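Local coordinates for siderophore periplasmic binding protein (Thermobifida fusca, PDB 5DH0) that probably binds ferric fuscachelin-type siderophores as the periplasmic-type binding protein of an iron-uptake system, at residues E114-Y119 with F134-G139; V55-I60 with A289-Q294. All coordinates share one frame; numbering follows the deposited sequence.

Contact 1: residues E114-Y119 with F134-G139; sequences ESHDEY and FFDFDG
Tyr119 and Phe134 bury the most surface here, and they meet as a T-shaped, edge-to-face pair. The ring planes stand at 90° and the centroids lie 5.5 Å apart. The edge of the tyrosine does the touching. Its CD2 sits over one face of the phenylalanine, displaced toward the rim, with Tyr119 CD2 4.1 Å from Phe134 CZ. Both residues start out toward the opposite segment. In Phe134, CG lies anti to the carbonyl carbon (chi1 -72°), which carries the ring off the strand to the tyrosine.

The second link is polar and joins His116 to Asp136. ND1 of His116 donates to OD2 of Asp136 over 3.1 Å. The bond is bent, with an angle of 146° at the hydrogen. The carboxylate oxygen lies at the edge of the imidazole, somewhat tilted from the ring plane. It is met on its syn side, also off the carboxylate plane. The histidine ring and the carboxylate are turned well away from coplanar. A negative Asp136 would probably favour a proton on ND1.

Tyr119, Phe134 and Asp136 all touch Val111 of the neighbouring strand 106-112. Arg123 and Leu126, further along helix 116-126, also pack on Phe134. The contact lies at the protein surface. It joins the helix of a beta-alpha-beta unit to the strand that follows it. Strand 106-112, helix 116-126 and strand 132-137 form this unit, a crossover between neighbouring parallel strands at one border of the five-stranded sheet.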
loop_
_atom_site.group_PDB
_atom_site.type_symbol
_atom_site.label_atom_id
_atom_site.label_comp_id
_atom_site.label_asym_id
_atom_site.label_seq_id
_atom_site.Cartn_x
_atom_site.Cartn_y
_atom_site.Cartn_z
ATOM N N GLU A 114 -6.669 26.852 16.205
ATOM C CA GLU A 114 -7.788 26.478 17.070
ATOM C C GLU A 114 -7.828 27.319 18.349
ATOM O O GLU A 114 -8.884 27.481 18.959
ATOM C CB GLU A 114 -7.725 24.984 17.428
ATOM C CG GLU A 114 -6.549 24.594 18.312
ATOM C CD GLU A 114 -5.566 23.668 17.603
ATOM O OE1 GLU A 114 -5.299 23.894 16.393
ATOM O OE2 GLU A 114 -5.052 22.730 18.264
ATOM N N SER A 115 -6.680 27.862 18.750
ATOM C CA SER A 115 -6.584 28.582 20.016
ATOM C C SER A 115 -6.688 30.095 19.837
ATOM O O SER A 115 -6.334 30.855 20.734
ATOM C CB SER A 115 -5.268 28.247 20.715
ATOM O OG SER A 115 -5.219 26.881 21.072
ATOM N N HIS A 116 -7.174 30.526 18.680
ATOM C CA HIS A 116 -7.183 31.944 18.337
ATOM C C HIS A 116 -7.916 32.835 19.340
ATOM O O HIS A 116 -7.446 33.933 19.656
ATOM C CB HIS A 116 -7.803 32.148 16.961
ATOM C CG HIS A 116 -7.956 33.587 16.590
ATOM N ND1 HIS A 116 -6.951 34.308 15.983
ATOM C CD2 HIS A 116 -8.988 34.447 16.760
ATOM C CE1 HIS A 116 -7.365 35.546 15.775
ATOM N NE2 HIS A 116 -8.597 35.657 16.238
ATOM N N ASP A 117 -9.072 32.370 19.816
ATOM C CA ASP A 117 -9.893 33.148 20.741
ATOM C C ASP A 117 -9.141 33.381 22.044
ATOM O O ASP A 117 -9.046 34.509 22.523
ATOM C CB ASP A 117 -11.225 32.448 21.022
ATOM C CG ASP A 117 -12.157 32.444 19.822
ATOM O OD1 ASP A 117 -11.925 33.216 18.865
ATOM O OD2 ASP A 117 -13.136 31.667 19.837
ATOM N N GLU A 118 -8.600 32.304 22.599
ATOM C CA GLU A 118 -7.794 32.375 23.806
ATOM C C GLU A 118 -6.633 33.360 23.705
ATOM O O GLU A 118 -6.330 34.078 24.659
ATOM C CB GLU A 118 -7.250 30.997 24.138
ATOM C CG GLU A 118 -6.410 30.968 25.384
ATOM C CD GLU A 118 -5.799 29.609 25.614
ATOM O OE1 GLU A 118 -5.982 28.740 24.736
ATOM O OE2 GLU A 118 -5.146 29.411 26.666
ATOM N N TYR A 119 -5.985 33.398 22.546
ATOM C CA TYR A 119 -4.774 34.201 22.384
ATOM C C TYR A 119 -5.055 35.646 22.003
ATOM O O TYR A 119 -4.138 36.449 21.890
ATOM C CB TYR A 119 -3.842 33.561 21.355
ATOM C CG TYR A 119 -2.904 32.564 21.990
ATOM C CD1 TYR A 119 -3.347 31.298 22.358
ATOM C CD2 TYR A 119 -1.582 32.899 22.256
ATOM C CE1 TYR A 119 -2.495 30.381 22.962
ATOM C CE2 TYR A 119 -0.720 31.989 22.857
ATOM C CZ TYR A 119 -1.181 30.732 23.209
ATOM O OH TYR A 119 -0.322 29.830 23.801
ATOM N N PHE A 134 1.760 37.526 16.827
ATOM C CA PHE A 134 1.347 36.129 16.722
ATOM C C PHE A 134 0.874 35.766 15.305
ATOM O O PHE A 134 0.093 36.510 14.700
ATOM C CB PHE A 134 0.210 35.835 17.697
ATOM C CG PHE A 134 0.620 35.803 19.137
ATOM C CD1 PHE A 134 1.686 35.023 19.555
ATOM C CD2 PHE A 134 -0.103 36.513 20.091
ATOM C CE1 PHE A 134 2.046 34.974 20.895
ATOM C CE2 PHE A 134 0.246 36.465 21.429
ATOM C CZ PHE A 134 1.330 35.697 21.834
ATOM N N PHE A 135 1.328 34.626 14.781
ATOM C CA PHE A 135 0.752 34.084 13.554
ATOM C C PHE A 135 0.058 32.749 13.804
ATOM O O PHE A 135 0.647 31.811 14.363
ATOM C CB PHE A 135 1.811 33.911 12.475
ATOM C CG PHE A 135 2.293 35.197 11.905
ATOM C CD1 PHE A 135 3.490 35.740 12.316
ATOM C CD2 PHE A 135 1.546 35.875 10.965
ATOM C CE1 PHE A 135 3.942 36.929 11.800
ATOM C CE2 PHE A 135 1.995 37.073 10.449
ATOM C CZ PHE A 135 3.194 37.599 10.878
ATOM N N ASP A 136 -1.202 32.678 13.397
ATOM C CA ASP A 136 -1.949 31.433 13.425
ATOM C C ASP A 136 -1.453 30.488 12.347
ATOM O O ASP A 136 -1.074 30.907 11.256
ATOM C CB ASP A 136 -3.446 31.678 13.229
ATOM C CG ASP A 136 -4.062 32.486 14.352
ATOM O OD1 ASP A 136 -4.086 31.992 15.497
ATOM O OD2 ASP A 136 -4.538 33.609 14.087
ATOM N N PHE A 137 -1.449 29.205 12.662
ATOM C CA PHE A 137 -1.152 28.206 11.655
ATOM C C PHE A 137 -2.070 27.027 11.867
ATOM O O PHE A 137 -2.507 26.753 12.981
ATOM C CB PHE A 137 0.310 27.763 11.716
ATOM C CG PHE A 137 0.679 27.052 12.990
ATOM C CD1 PHE A 137 0.678 25.664 13.053
ATOM C CD2 PHE A 137 1.037 27.773 14.128
ATOM C CE1 PHE A 137 1.017 25.009 14.232
ATOM C CE2 PHE A 137 1.376 27.119 15.307
ATOM C CZ PHE A 137 1.365 25.732 15.356
ATOM N N ASP A 138 -2.376 26.342 10.780
ATOM C CA ASP A 138 -3.193 25.156 10.868
ATOM C C ASP A 138 -2.332 23.922 10.587
ATOM O O ASP A 138 -1.341 23.996 9.869
ATOM C CB ASP A 138 -4.361 25.247 9.888
ATOM C CG ASP A 138 -5.274 24.053 9.972
ATOM O OD1 ASP A 138 -5.785 23.775 11.080
ATOM O OD2 ASP A 138 -5.452 23.367 8.939
ATOM N N GLY A 139 -2.708 22.790 11.156
ATOM C CA GLY A 139 -2.053 21.543 10.844
ATOM C C GLY A 139 -0.716 21.318 11.525
ATOM O O GLY A 139 -0.352 21.959 12.525
#

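Contact 2: residues V55-I60 with A289-Q294; sequences VLEAGI and ARTYAQ
Glu57 reaches from the last turn of helix 52-57 to Thr291, at the start of helix 292-307. The two side chains approach from opposite directions. OG1 of Thr291 donates to OE1 of Glu57 over 2.6 Å, using the syn lone pair of that oxygen. Beyond CG the glutamate chain is extended (chi2 177°), which carries the carboxylate to the threonine hydroxyl.

The close packing gathers round this carboxylate. CG2 of Thr291 lies 3.5 Å from OE2 of Glu57, and CB of Ala293 lies 3.5 Å from OE1 of Glu57. Thr291 is also the N-cap of its helix. Its OG1 accepts from the backbone N of Gln294 over 3.2 Å, so one hydroxyl serves both the helix end and the glutamate. A valine in its place would probably leave Gln294 N without its cap and Glu57 OE1 without its hydroxyl donor.

The link from OE2 to the backbone of Ala293 is looser and goes through a water. This water donates to OE2 of Glu57 over 3.1 Å and accepts from the backbone N of Ala293. OE2 also forms a salt bridge with Arg160. That charge and the nearby helix N terminus would both be expected to stabilise a negative carboxylate.

After Glu57, residues 55-60 leave the helix through a Schellman motif at Gly59. Arg290 forms a second link to helix 52-57, a salt bridge to Glu53. Thr291 packs on Thr148 of helix 142-154, and Ala293 on Glu164 of helix 158-178. Val55 of helix 52-57 rests on Ile45 of strand 45-47.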
loop_
_atom_site.group_PDB
_atom_site.type_symbol
_atom_site.label_atom_id
_atom_site.label_comp_id
_atom_site.label_asym_id
_atom_site.label_seq_id
_atom_site.Cartn_x
_atom_site.Cartn_y
_atom_site.Cartn_z
ATOM N N VAL A 55 14.648 33.045 15.960
ATOM C CA VAL A 55 15.757 33.866 16.431
ATOM C C VAL A 55 17.093 33.136 16.216
ATOM O O VAL A 55 18.096 33.765 15.860
ATOM C CB VAL A 55 15.592 34.298 17.929
ATOM C CG1 VAL A 55 14.439 35.274 18.074
ATOM C CG2 VAL A 55 15.428 33.096 18.871
ATOM N N LEU A 56 17.118 31.817 16.392
ATOM C CA LEU A 56 18.357 31.084 16.137
ATOM C C LEU A 56 18.823 31.253 14.679
ATOM O O LEU A 56 19.989 31.535 14.431
ATOM C CB LEU A 56 18.198 29.601 16.479
ATOM C CG LEU A 56 18.179 29.325 17.994
ATOM C CD1 LEU A 56 17.705 27.911 18.305
ATOM C CD2 LEU A 56 19.545 29.581 18.624
ATOM N N GLU A 57 17.912 31.105 13.722
ATOM C CA GLU A 57 18.285 31.143 12.312
ATOM C C GLU A 57 18.707 32.537 11.878
ATOM O O GLU A 57 19.518 32.687 10.977
ATOM C CB GLU A 57 17.128 30.646 11.440
ATOM C CG GLU A 57 16.938 29.131 11.529
ATOM C CD GLU A 57 15.749 28.621 10.720
ATOM O OE1 GLU A 57 15.701 27.393 10.470
ATOM O OE2 GLU A 57 14.859 29.431 10.346
ATOM N N ALA A 58 18.146 33.541 12.546
ATOM C CA ALA A 58 18.407 34.936 12.265
ATOM C C ALA A 58 19.650 35.453 13.002
ATOM O O ALA A 58 20.008 36.630 12.873
ATOM C CB ALA A 58 17.202 35.761 12.642
ATOM N N GLY A 59 20.293 34.573 13.771
ATOM C CA GLY A 59 21.424 34.940 14.605
ATOM C C GLY A 59 21.121 35.993 15.667
ATOM O O GLY A 59 21.973 36.815 15.995
ATOM N N ILE A 60 19.908 35.976 16.202
ATOM C CA ILE A 60 19.526 36.898 17.269
ATOM C C ILE A 60 19.539 36.213 18.634
ATOM O O ILE A 60 19.041 35.105 18.770
ATOM C CB ILE A 60 18.126 37.484 17.012
ATOM C CG1 ILE A 60 18.161 38.436 15.822
ATOM C CG2 ILE A 60 17.573 38.164 18.255
ATOM C CD1 ILE A 60 16.791 38.747 15.287
ATOM N N ALA A 289 10.261 19.517 10.967
ATOM C CA ALA A 289 10.323 20.500 9.885
ATOM C C ALA A 289 9.631 21.800 10.276
ATOM O O ALA A 289 8.641 22.199 9.664
ATOM C CB ALA A 289 9.705 19.936 8.616
ATOM N N ARG A 290 10.144 22.447 11.313
ATOM C CA ARG A 290 9.540 23.680 11.785
ATOM C C ARG A 290 9.863 24.864 10.875
ATOM O O ARG A 290 9.108 25.816 10.833
ATOM C CB ARG A 290 9.983 23.957 13.218
ATOM C CG ARG A 290 9.307 23.044 14.223
ATOM C CD ARG A 290 9.636 23.451 15.628
ATOM N NE ARG A 290 8.761 22.821 16.611
ATOM C CZ ARG A 290 8.615 23.260 17.860
ATOM N NH1 ARG A 290 9.283 24.330 18.263
ATOM N NH2 ARG A 290 7.796 22.637 18.699
ATOM N N THR A 291 10.976 24.801 10.145
ATOM C CA THR A 291 11.360 25.881 9.227
ATOM C C THR A 291 11.714 25.319 7.851
ATOM O O THR A 291 11.847 24.091 7.694
ATOM C CB THR A 291 12.573 26.686 9.768
ATOM O OG1 THR A 291 13.740 25.847 9.767
ATOM C CG2 THR A 291 12.304 27.204 11.196
ATOM N N TYR A 292 11.893 26.198 6.856
ATOM C CA TYR A 292 12.230 25.698 5.522
ATOM C C TYR A 292 13.636 25.109 5.531
ATOM O O TYR A 292 13.918 24.147 4.811
ATOM C CB TYR A 292 12.069 26.788 4.451
ATOM C CG TYR A 292 10.640 26.834 3.906
ATOM C CD1 TYR A 292 10.178 25.843 3.048
ATOM C CD2 TYR A 292 9.752 27.838 4.276
ATOM C CE1 TYR A 292 8.883 25.861 2.565
ATOM C CE2 TYR A 292 8.458 27.859 3.795
ATOM C CZ TYR A 292 8.031 26.868 2.942
ATOM O OH TYR A 292 6.752 26.871 2.456
ATOM N N ALA A 293 14.500 25.635 6.394
ATOM C CA ALA A 293 15.847 25.077 6.527
ATOM C C ALA A 293 15.812 23.661 7.107
ATOM O O ALA A 293 16.555 22.776 6.681
ATOM C CB ALA A 293 16.714 25.988 7.387
ATOM N N GLN A 294 14.934 23.438 8.076
ATOM C CA GLN A 294 14.792 22.102 8.644
ATOM C C GLN A 294 14.195 21.176 7.595
ATOM O O GLN A 294 14.685 20.060 7.389
ATOM C CB GLN A 294 13.926 22.129 9.909
ATOM C CG GLN A 294 14.670 22.624 11.127
ATOM C CD GLN A 294 13.810 22.628 12.369
ATOM O OE1 GLN A 294 12.798 21.918 12.443
ATOM N NE2 GLN A 294 14.222 23.402 13.369
HETATM O O HOH W 1 14.383 28.630 7.425
#

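Overall arrangement
From the N terminus the chain first reaches residues 55-60, at the end of helix 52-57. These wait for residues 289-294, so contact 2 closes a loop of 228 residues. Contact 1 falls inside that loop and closes a short one of 14 residues between 114-119 and 134-139. The two are nested and do not cross. Their centres are 20 Å apart, and their nearest atoms, about 8 Å apart, do not touch. Contact 1 is local to the border of the parallel sheet. Contact 2 joins a helix following the first strand of that sheet to the C-terminal helix 292-307, which follows the strands of the mixed sheet.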